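Local coordinates for DUF7790 domain-containing protein (Leptospira interrogans serogroup Icterohaemorrhagiae serovar copenhageni, PDB 6ULO), which is of unknown function but has a fold probably related to NAD(P)-binding Rossmann domains and is predicted to be membrane-anchored, at residues 253-256 with 261-264; 100-105 with 118-123; 74-79 with 170-175. All blocks are in the same frame, centred on the assembly; numbering follows the deposited sequence. Where two conformers were deposited one is given.

Interaction 1: 253-256 with 261-264; sequences RTIS and LFPW
Ile255 and Phe262 make the tightly packed, buried half of this contact. The delta methyl of Ile255 sets CD1 3.5 Å from CD2 and 3.6 Å from CG of Phe262, so the methyl meets the ring near CG, where the ring joins CB, coming in at a slant. CG1 of Ile255 stands between its own backbone N and carbonyl carbon (chi1 62°), which sends the longer branch out past the strand end to this ring. Leu261 CB lies 3.6 Å above one face of the Phe262 ring. Met303 of helix 299-306 touches both Ile255 and Phe262, and His277 meets Phe262 edge-to-face. Large apolar residues suit a place enclosed on so many sides.

The other half, between Ser256 and Trp264, is partly exposed and differs in chemistry, for the two residues meet through one backbone oxygen and not through apolar side chains. The Ser256 carbonyl O lies near the indole plane at the ring edge, 3.3 Å from CZ2 of Trp264, where the slightly positive ring C-H can face an oxygen. The indole NE1 of Trp264 is 3.7 Å from the same Ser256 O, a distance of contact and not of bonding. A serine fits this boundary, for its OG is hydrogen-bonded to Glu228, while Trp264 also forms a cation-pi pair with Lys259.

The arrangement is that of a connection running from strand 249-255 to the antiparallel strand 277-282 and folding back on the strand it leaves, with Phe262 buried and Trp264 partly exposed, in a sheet whose strand order is consistent with a Rossmann-like fold.

Interaction 2: 100-105 with 118-123; sequences NTITIL and RLWGKE
Two consecutive helices, 94-109 and 113-120, pack here within the helical segment inserted between strands 86-91 and 191-195, and Trp120 at the end of the second reaches across to Ile102 and Thr103 of the first. Its indole NE1 donates a hydrogen bond to OG1 of Thr103 at 3.0 Å. The acceptor lies close to the ring plane, 12° out of it, though the N-H...O angle of 146° shows a moderate bend. Thr103 holds OG1 beside its own backbone N (chi1 -78°), a placement that also lets the hydroxyl make a weak hydrogen bond to Ala99 O one turn earlier. Threonine therefore suits this buried position: its hydroxyl satisfies an indole N-H that would otherwise be costly to bury.

Beside the polar link lies an apolar one. The branch methyl CG2 of Ile102 packs 3.7 Å from CZ2 of Trp120 and 3.9 Å from its CH2, with the isoleucine side chain running at roughly a right angle to the indole. The bond at NE1 and the methyl at the benzene part together limit how the ring can shift. Just beyond, the Gly121 N bonds to Arg118 O at 2.9 Å and the chain leaves helical geometry at Gly121, so the large ring sits on the final turn.

Around the indole, Phe106 of helix 94-109 packs edge-to-face, and Tyr146 of helix 139-166 meets it with nearly parallel planes. Ile153 of that long helix also touches Trp120, while on another side of helix 94-109 Thr101 and Ile104 rest against the edge strand 191-195.

Interaction 3: 74-79 with 170-175; sequences QNLTIA and KMFQTD
The ring of Phe172 is approached by Leu76 from above a face and by Thr77 from an edge. Leu76 CB stands 3.9 Å from the centroid of the Phe172 ring and 19° off the normal, a CH-pi contact displaced toward the CE2 and CZ side, and its CD1 follows at 3.9 Å from CZ of Phe172. The opposite face of the ring carries the CG of Gln173, so the phenyl is sandwiched between two aliphatic chains. CG of Phe172 sits between its backbone N and carbonyl carbon (chi1 87°), directing the ring toward helix 74-82.

Thr77 crosses Phe172 at about a right angle. Its OG1 lies in the ring plane 3.3 Å from CD2 of Phe172, facing the weakly positive C-H rim, and the Met171 CE methyl is 3.4 Å away from that same Thr77 OG1. The methionine chain is bent at two successive torsions, which curls its end back beside the threonine; the curl also lets Gln173 N make a weak hydrogen bond to Met171 SD. The unbranched, flexible thioether chain suits such a folded path.

The backbones are joined through a water molecule, which donates to Thr77 O at 2.9 Å and accepts a weak bond from Phe172 N. Nearby, Trp81 NE1 is hydrogen-bonded to Lys170 O, a second tie between this loop and the helix.

The chemistry implies a buried, mainly apolar seat with polarity at its margins: CH-pi and apolar packing hold the ring, the threonine oxygen faces the ring's C-H edge and the Met171 methyl, and a bridging water serves two backbone groups.

Interactions 2 and 3 adjoin, with centres about 15 Å apart: Thr103 CG2 packs 3.9 Å from Leu76 CD1, so helix 94-109 presents Thr103 to both, OG1 to the Trp120 indole and CG2 to Leu76. Along the chain, residues 100-123 fall within the long excursion between 79 and 170. Interaction 1 stands apart, its centre about 31 Å from that of interaction 2 and 22 Å from that of interaction 3, with nearest atoms about 8 Å apart in the latter case. Asn100 and Asn75 both bond to the glycine-containing loop at Val70-Ser72, the region where Rossmann-like relatives often bind a cofactor; whether this protein binds one is not established.

Interaction 1: 253-256 with 261-264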
loop_
_atom_site.group_PDB
_atom_site.type_symbol
_atom_site.label_atom_id
_atom_site.label_comp_id
_atom_site.label_asym_id
_atom_site.label_seq_id
_atom_site.Cartn_x
_atom_site.Cartn_y
_atom_site.Cartn_z
ATOM N N ARG A 253 4.938 7.909 3.818
ATOM C CA ARG A 253 4.491 7.648 5.183
ATOM C C ARG A 253 3.590 8.798 5.620
ATOM O O ARG A 253 3.519 9.857 4.978
ATOM C CB ARG A 253 5.679 7.528 6.170
ATOM C CG ARG A 253 6.457 8.826 6.334
ATOM C CD ARG A 253 7.450 8.792 7.465
ATOM N NE ARG A 253 8.516 7.809 7.275
ATOM C CZ ARG A 253 9.678 8.037 6.669
ATOM N NH1 ARG A 253 9.941 9.212 6.115
ATOM N NH2 ARG A 253 10.600 7.062 6.606
ATOM N N THR A 254 2.932 8.577 6.747
ATOM C CA THR A 254 2.236 9.647 7.448
ATOM C C THR A 254 2.672 9.642 8.907
ATOM O O THR A 254 3.189 8.643 9.430
ATOM C CB THR A 254 0.717 9.432 7.393
ATOM O OG1 THR A 254 0.394 8.100 7.821
ATOM C CG2 THR A 254 0.209 9.655 6.003
ATOM N N ILE A 255 2.474 10.793 9.560
ATOM C CA ILE A 255 2.656 10.919 11.001
ATOM C C ILE A 255 1.470 11.668 11.592
ATOM O O ILE A 255 0.668 12.288 10.891
ATOM C CB ILE A 255 3.977 11.598 11.423
ATOM C CG1 ILE A 255 4.049 13.039 10.894
ATOM C CG2 ILE A 255 5.202 10.676 11.093
ATOM C CD1 ILE A 255 5.109 13.878 11.655
ATOM N N SER A 256 1.383 11.603 12.922
ATOM C CA SER A 256 0.252 12.220 13.606
ATOM C C SER A 256 0.650 12.896 14.906
ATOM O O SER A 256 -0.227 13.191 15.717
ATOM C CB SER A 256 -0.848 11.168 13.842
ATOM O OG SER A 256 -0.385 10.104 14.665
ATOM N N LEU A 261 5.076 21.197 14.454
ATOM C CA LEU A 261 6.089 21.145 13.404
ATOM C C LEU A 261 5.525 20.643 12.089
ATOM O O LEU A 261 5.953 21.093 11.008
ATOM C CB LEU A 261 7.196 20.175 13.789
ATOM C CG LEU A 261 7.962 20.542 15.051
ATOM C CD1 LEU A 261 9.008 19.435 15.268
ATOM C CD2 LEU A 261 8.638 21.922 14.904
ATOM N N PHE A 262 4.554 19.742 12.171
ATOM C CA PHE A 262 4.075 18.953 11.035
ATOM C C PHE A 262 2.551 19.035 11.033
ATOM O O PHE A 262 1.856 18.091 11.425
ATOM C CB PHE A 262 4.561 17.503 11.163
ATOM C CG PHE A 262 6.046 17.379 11.242
ATOM C CD1 PHE A 262 6.841 17.746 10.178
ATOM C CD2 PHE A 262 6.659 16.921 12.401
ATOM C CE1 PHE A 262 8.246 17.637 10.251
ATOM C CE2 PHE A 262 8.054 16.823 12.479
ATOM C CZ PHE A 262 8.836 17.195 11.408
ATOM N N PRO A 263 1.991 20.151 10.573
ATOM C CA PRO A 263 0.543 20.343 10.712
ATOM C C PRO A 263 -0.240 19.317 9.896
ATOM O O PRO A 263 0.186 18.877 8.821
ATOM C CB PRO A 263 0.318 21.777 10.207
ATOM C CG PRO A 263 1.653 22.472 10.365
ATOM C CD PRO A 263 2.681 21.376 10.123
ATOM N N TRP A 264 -1.390 18.908 10.431
ATOM C CA TRP A 264 -2.222 17.949 9.709
ATOM C C TRP A 264 -2.836 18.620 8.490
ATOM O O TRP A 264 -3.266 19.774 8.539
ATOM C CB TRP A 264 -3.308 17.389 10.628
ATOM C CG TRP A 264 -2.701 16.687 11.798
ATOM C CD1 TRP A 264 -1.414 16.247 11.907
ATOM C CD2 TRP A 264 -3.332 16.401 13.043
ATOM N NE1 TRP A 264 -1.220 15.662 13.127
ATOM C CE2 TRP A 264 -2.376 15.771 13.860
ATOM C CE3 TRP A 264 -4.613 16.644 13.557
ATOM C CZ2 TRP A 264 -2.661 15.347 15.157
ATOM C CZ3 TRP A 264 -4.898 16.227 14.846
ATOM C CH2 TRP A 264 -3.925 15.590 15.637
#

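Interaction 2: 100-105 with 118-123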
loop_
_atom_site.group_PDB
_atom_site.type_symbol
_atom_site.label_atom_id
_atom_site.label_comp_id
_atom_site.label_asym_id
_atom_site.label_seq_id
_atom_site.Cartn_x
_atom_site.Cartn_y
_atom_site.Cartn_z
ATOM N N ASN A 100 -7.588 -7.865 0.896
ATOM C CA ASN A 100 -6.952 -7.505 -0.360
ATOM C C ASN A 100 -7.148 -8.597 -1.414
ATOM O O ASN A 100 -7.281 -8.301 -2.606
ATOM C CB ASN A 100 -5.466 -7.233 -0.134
ATOM C CG ASN A 100 -5.204 -5.886 0.511
ATOM O OD1 ASN A 100 -5.987 -4.929 0.327
ATOM N ND2 ASN A 100 -4.101 -5.775 1.233
ATOM N N THR A 101 -7.092 -9.875 -0.992
ATOM C CA THR A 101 -7.331 -10.988 -1.909
ATOM C C THR A 101 -8.729 -10.898 -2.508
ATOM O O THR A 101 -8.914 -11.116 -3.710
ATOM C CB THR A 101 -7.136 -12.306 -1.158
ATOM O OG1 THR A 101 -5.788 -12.396 -0.687
ATOM C CG2 THR A 101 -7.459 -13.533 -2.054
ATOM N N ILE A 102 -9.717 -10.554 -1.685
ATOM C CA ILE A 102 -11.072 -10.338 -2.188
ATOM C C ILE A 102 -11.106 -9.178 -3.172
ATOM O O ILE A 102 -11.699 -9.283 -4.247
ATOM C CB ILE A 102 -12.049 -10.120 -1.019
ATOM C CG1 ILE A 102 -12.111 -11.374 -0.145
ATOM C CG2 ILE A 102 -13.428 -9.720 -1.559
ATOM C CD1 ILE A 102 -12.810 -11.139 1.191
ATOM N N THR A 103 -10.476 -8.056 -2.821
ATOM C CA THR A 103 -10.462 -6.908 -3.727
ATOM C C THR A 103 -9.893 -7.284 -5.096
ATOM O O THR A 103 -10.434 -6.869 -6.137
ATOM C CB THR A 103 -9.670 -5.788 -3.062
ATOM O OG1 THR A 103 -10.512 -5.195 -2.094
ATOM C CG2 THR A 103 -9.144 -4.724 -4.048
ATOM N N ILE A 104 -8.815 -8.084 -5.123
ATOM C CA ILE A 104 -8.231 -8.464 -6.403
ATOM C C ILE A 104 -9.200 -9.314 -7.221
ATOM O O ILE A 104 -9.336 -9.130 -8.438
ATOM C CB ILE A 104 -6.884 -9.174 -6.148
ATOM C CG1 ILE A 104 -5.891 -8.163 -5.568
ATOM C CG2 ILE A 104 -6.355 -9.860 -7.418
ATOM C CD1 ILE A 104 -4.700 -8.791 -4.866
ATOM N N LEU A 105 -9.873 -10.266 -6.576
ATOM C CA LEU A 105 -10.880 -11.066 -7.271
ATOM C C LEU A 105 -11.972 -10.172 -7.836
ATOM O O LEU A 105 -12.384 -10.327 -8.998
ATOM C CB LEU A 105 -11.455 -12.074 -6.288
ATOM C CG LEU A 105 -12.638 -12.914 -6.760
ATOM C CD1 LEU A 105 -12.298 -13.819 -7.954
ATOM C CD2 LEU A 105 -13.172 -13.753 -5.560
ATOM N N ARG A 118 -19.763 -1.683 -6.692
ATOM C CA ARG A 118 -21.008 -2.386 -6.422
ATOM C C ARG A 118 -20.778 -3.713 -5.694
ATOM O O ARG A 118 -21.521 -4.046 -4.767
ATOM C CB ARG A 118 -21.743 -2.600 -7.738
ATOM C CG ARG A 118 -23.146 -3.130 -7.570
ATOM C CD ARG A 118 -23.834 -3.265 -8.924
ATOM N NE ARG A 118 -22.946 -3.846 -9.919
ATOM C CZ ARG A 118 -22.754 -5.153 -10.081
ATOM N NH1 ARG A 118 -23.368 -6.020 -9.282
ATOM N NH2 ARG A 118 -21.935 -5.586 -11.033
ATOM N N LEU A 119 -19.771 -4.502 -6.108
ATOM C CA LEU A 119 -19.529 -5.787 -5.441
ATOM C C LEU A 119 -19.190 -5.596 -3.971
ATOM O O LEU A 119 -19.615 -6.390 -3.131
ATOM C CB LEU A 119 -18.406 -6.588 -6.107
ATOM C CG LEU A 119 -18.766 -7.217 -7.451
ATOM C CD1 LEU A 119 -17.527 -7.971 -7.936
ATOM C CD2 LEU A 119 -20.005 -8.162 -7.382
ATOM N N TRP A 120 -18.409 -4.559 -3.637
ATOM C CA TRP A 120 -18.134 -4.294 -2.227
ATOM C C TRP A 120 -19.322 -3.670 -1.512
ATOM O O TRP A 120 -19.365 -3.695 -0.273
ATOM C CB TRP A 120 -16.919 -3.369 -2.075
ATOM C CG TRP A 120 -15.596 -4.096 -1.900
ATOM C CD1 TRP A 120 -14.463 -3.987 -2.677
ATOM C CD2 TRP A 120 -15.261 -4.996 -0.834
ATOM N NE1 TRP A 120 -13.452 -4.770 -2.148
ATOM C CE2 TRP A 120 -13.922 -5.403 -1.031
ATOM C CE3 TRP A 120 -15.966 -5.490 0.264
ATOM C CZ2 TRP A 120 -13.270 -6.282 -0.164
ATOM C CZ3 TRP A 120 -15.318 -6.376 1.127
ATOM C CH2 TRP A 120 -13.986 -6.760 0.904
ATOM N N GLY A 121 -20.316 -3.186 -2.268
ATOM C CA GLY A 121 -21.431 -2.452 -1.720
ATOM C C GLY A 121 -22.600 -3.329 -1.374
ATOM O O GLY A 121 -22.662 -4.509 -1.698
ATOM N N LYS A 122 -23.584 -2.711 -0.718
ATOM C CA LYS A 122 -24.792 -3.442 -0.350
ATOM C C LYS A 122 -25.496 -4.016 -1.580
ATOM O O LYS A 122 -25.998 -5.153 -1.552
ATOM C CB LYS A 122 -25.717 -2.492 0.404
ATOM N N GLU A 123 -25.529 -3.248 -2.673
ATOM C CA GLU A 123 -26.223 -3.683 -3.884
ATOM C C GLU A 123 -25.658 -4.979 -4.439
ATOM O O GLU A 123 -26.410 -5.859 -4.880
ATOM C CB GLU A 123 -26.159 -2.592 -4.960
ATOM C CG GLU A 123 -26.675 -3.059 -6.332
ATOM C CD GLU A 123 -26.518 -2.017 -7.426
ATOM O OE1 GLU A 123 -25.777 -1.025 -7.223
ATOM O OE2 GLU A 123 -27.127 -2.213 -8.505
#

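Interaction 3: 74-79 with 170-175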
loop_
_atom_site.group_PDB
_atom_site.type_symbol
_atom_site.label_atom_id
_atom_site.label_comp_id
_atom_site.label_asym_id
_atom_site.label_seq_id
_atom_site.Cartn_x
_atom_site.Cartn_y
_atom_site.Cartn_z
ATOM N N GLN A 74 -5.743 1.954 -0.465
ATOM C CA GLN A 74 -4.995 3.180 -0.734
ATOM C C GLN A 74 -3.726 2.894 -1.528
ATOM O O GLN A 74 -3.225 3.760 -2.251
ATOM C CB GLN A 74 -4.687 3.954 0.550
ATOM C CG GLN A 74 -3.611 3.345 1.440
ATOM C CD GLN A 74 -4.126 2.367 2.456
ATOM O OE1 GLN A 74 -4.965 1.519 2.168
ATOM N NE2 GLN A 74 -3.588 2.432 3.673
ATOM N N ASN A 75 -3.186 1.670 -1.414
ATOM C CA ASN A 75 -2.018 1.285 -2.201
ATOM C C ASN A 75 -2.327 1.246 -3.686
ATOM O O ASN A 75 -1.452 1.537 -4.506
ATOM C CB ASN A 75 -1.543 -0.086 -1.748
ATOM C CG ASN A 75 -0.975 -0.022 -0.340
ATOM O OD1 ASN A 75 0.102 0.536 -0.125
ATOM N ND2 ASN A 75 -1.685 -0.593 0.620
ATOM N N LEU A 76 -3.541 0.826 -4.039
ATOM C CA LEU A 76 -3.931 0.799 -5.445
ATOM C C LEU A 76 -4.060 2.221 -5.981
ATOM O O LEU A 76 -3.686 2.502 -7.125
ATOM C CB LEU A 76 -5.214 -0.013 -5.617
ATOM C CG LEU A 76 -5.117 -1.415 -5.012
ATOM C CD1 LEU A 76 -6.420 -2.150 -5.241
ATOM C CD2 LEU A 76 -3.980 -2.252 -5.570
ATOM N N THR A 77 -4.572 3.151 -5.157
ATOM C CA THR A 77 -4.591 4.549 -5.565
ATOM C C THR A 77 -3.187 5.036 -5.900
ATOM O O THR A 77 -2.959 5.625 -6.976
ATOM C CB THR A 77 -5.206 5.389 -4.459
ATOM O OG1 THR A 77 -6.571 4.983 -4.333
ATOM C CG2 THR A 77 -5.145 6.887 -4.766
ATOM N N ILE A 78 -2.228 4.813 -4.990
ATOM C CA ILE A 78 -0.907 5.385 -5.207
ATOM C C ILE A 78 -0.212 4.683 -6.371
ATOM O O ILE A 78 0.454 5.323 -7.200
ATOM C CB ILE A 78 -0.082 5.292 -3.914
ATOM C CG1 ILE A 78 -0.776 6.022 -2.760
ATOM C CG2 ILE A 78 1.326 5.789 -4.136
ATOM C CD1 ILE A 78 -0.121 5.787 -1.376
ATOM N N ALA A 79 -0.363 3.347 -6.457
ATOM C CA ALA A 79 0.276 2.578 -7.531
ATOM C C ALA A 79 -0.255 2.973 -8.902
ATOM O O ALA A 79 0.498 2.960 -9.889
ATOM C CB ALA A 79 0.072 1.086 -7.310
ATOM N N LYS A 170 -8.108 12.676 -9.891
ATOM C CA LYS A 170 -8.445 11.318 -10.320
ATOM C C LYS A 170 -7.854 10.299 -9.366
ATOM O O LYS A 170 -6.702 10.427 -8.925
ATOM C CB LYS A 170 -7.868 11.077 -11.702
ATOM C CG LYS A 170 -8.485 11.935 -12.796
ATOM C CD LYS A 170 -7.678 11.735 -14.092
ATOM C CE LYS A 170 -8.299 12.478 -15.259
ATOM N NZ LYS A 170 -7.653 12.205 -16.575
ATOM N N MET A 171 -8.619 9.233 -9.098
ATOM C CA MET A 171 -8.061 8.076 -8.396
ATOM C C MET A 171 -8.783 6.833 -8.938
ATOM O O MET A 171 -9.756 6.934 -9.697
ATOM C CB MET A 171 -8.115 8.276 -6.860
ATOM C CG MET A 171 -9.502 8.611 -6.297
ATOM S SD MET A 171 -10.561 7.190 -5.995
ATOM C CE MET A 171 -9.694 6.402 -4.646
ATOM N N PHE A 172 -8.250 5.643 -8.617
ATOM C CA PHE A 172 -8.655 4.444 -9.366
ATOM C C PHE A 172 -10.121 4.083 -9.195
ATOM O O PHE A 172 -10.641 3.306 -10.012
ATOM C CB PHE A 172 -7.743 3.244 -9.039
ATOM C CG PHE A 172 -8.174 2.423 -7.832
ATOM C CD1 PHE A 172 -8.832 1.198 -7.983
ATOM C CD2 PHE A 172 -7.867 2.842 -6.541
ATOM C CE1 PHE A 172 -9.206 0.452 -6.884
ATOM C CE2 PHE A 172 -8.243 2.097 -5.438
ATOM C CZ PHE A 172 -8.909 0.886 -5.598
ATOM N N GLN A 173 -10.803 4.590 -8.154
ATOM C CA GLN A 173 -12.221 4.288 -7.977
ATOM C C GLN A 173 -13.118 5.262 -8.709
ATOM O O GLN A 173 -14.308 4.988 -8.867
ATOM C CB GLN A 173 -12.634 4.243 -6.496
ATOM C CG GLN A 173 -11.869 3.148 -5.724
ATOM C CD GLN A 173 -11.931 3.307 -4.223
ATOM O OE1 GLN A 173 -12.511 4.272 -3.717
ATOM N NE2 GLN A 173 -11.251 2.416 -3.500
ATOM N N THR A 174 -12.572 6.379 -9.177
ATOM C CA THR A 174 -13.371 7.452 -9.748
ATOM C C THR A 174 -12.936 7.847 -11.152
ATOM O O THR A 174 -13.530 8.772 -11.718
ATOM C CB THR A 174 -13.346 8.714 -8.856
ATOM O OG1 THR A 174 -12.005 9.218 -8.793
ATOM C CG2 THR A 174 -13.853 8.443 -7.462
ATOM N N ASP A 175 -11.942 7.178 -11.731
ATOM C CA ASP A 175 -11.428 7.509 -13.058
ATOM C C ASP A 175 -11.271 6.231 -13.868
ATOM O O ASP A 175 -10.605 5.284 -13.426
ATOM C CB ASP A 175 -10.072 8.211 -12.943
ATOM C CG ASP A 175 -9.483 8.537 -14.309
ATOM O OD1 ASP A 175 -10.023 9.435 -14.974
ATOM O OD2 ASP A 175 -8.519 7.885 -14.727
HETATM O O HOH W 1 -5.422 6.098 -8.375
#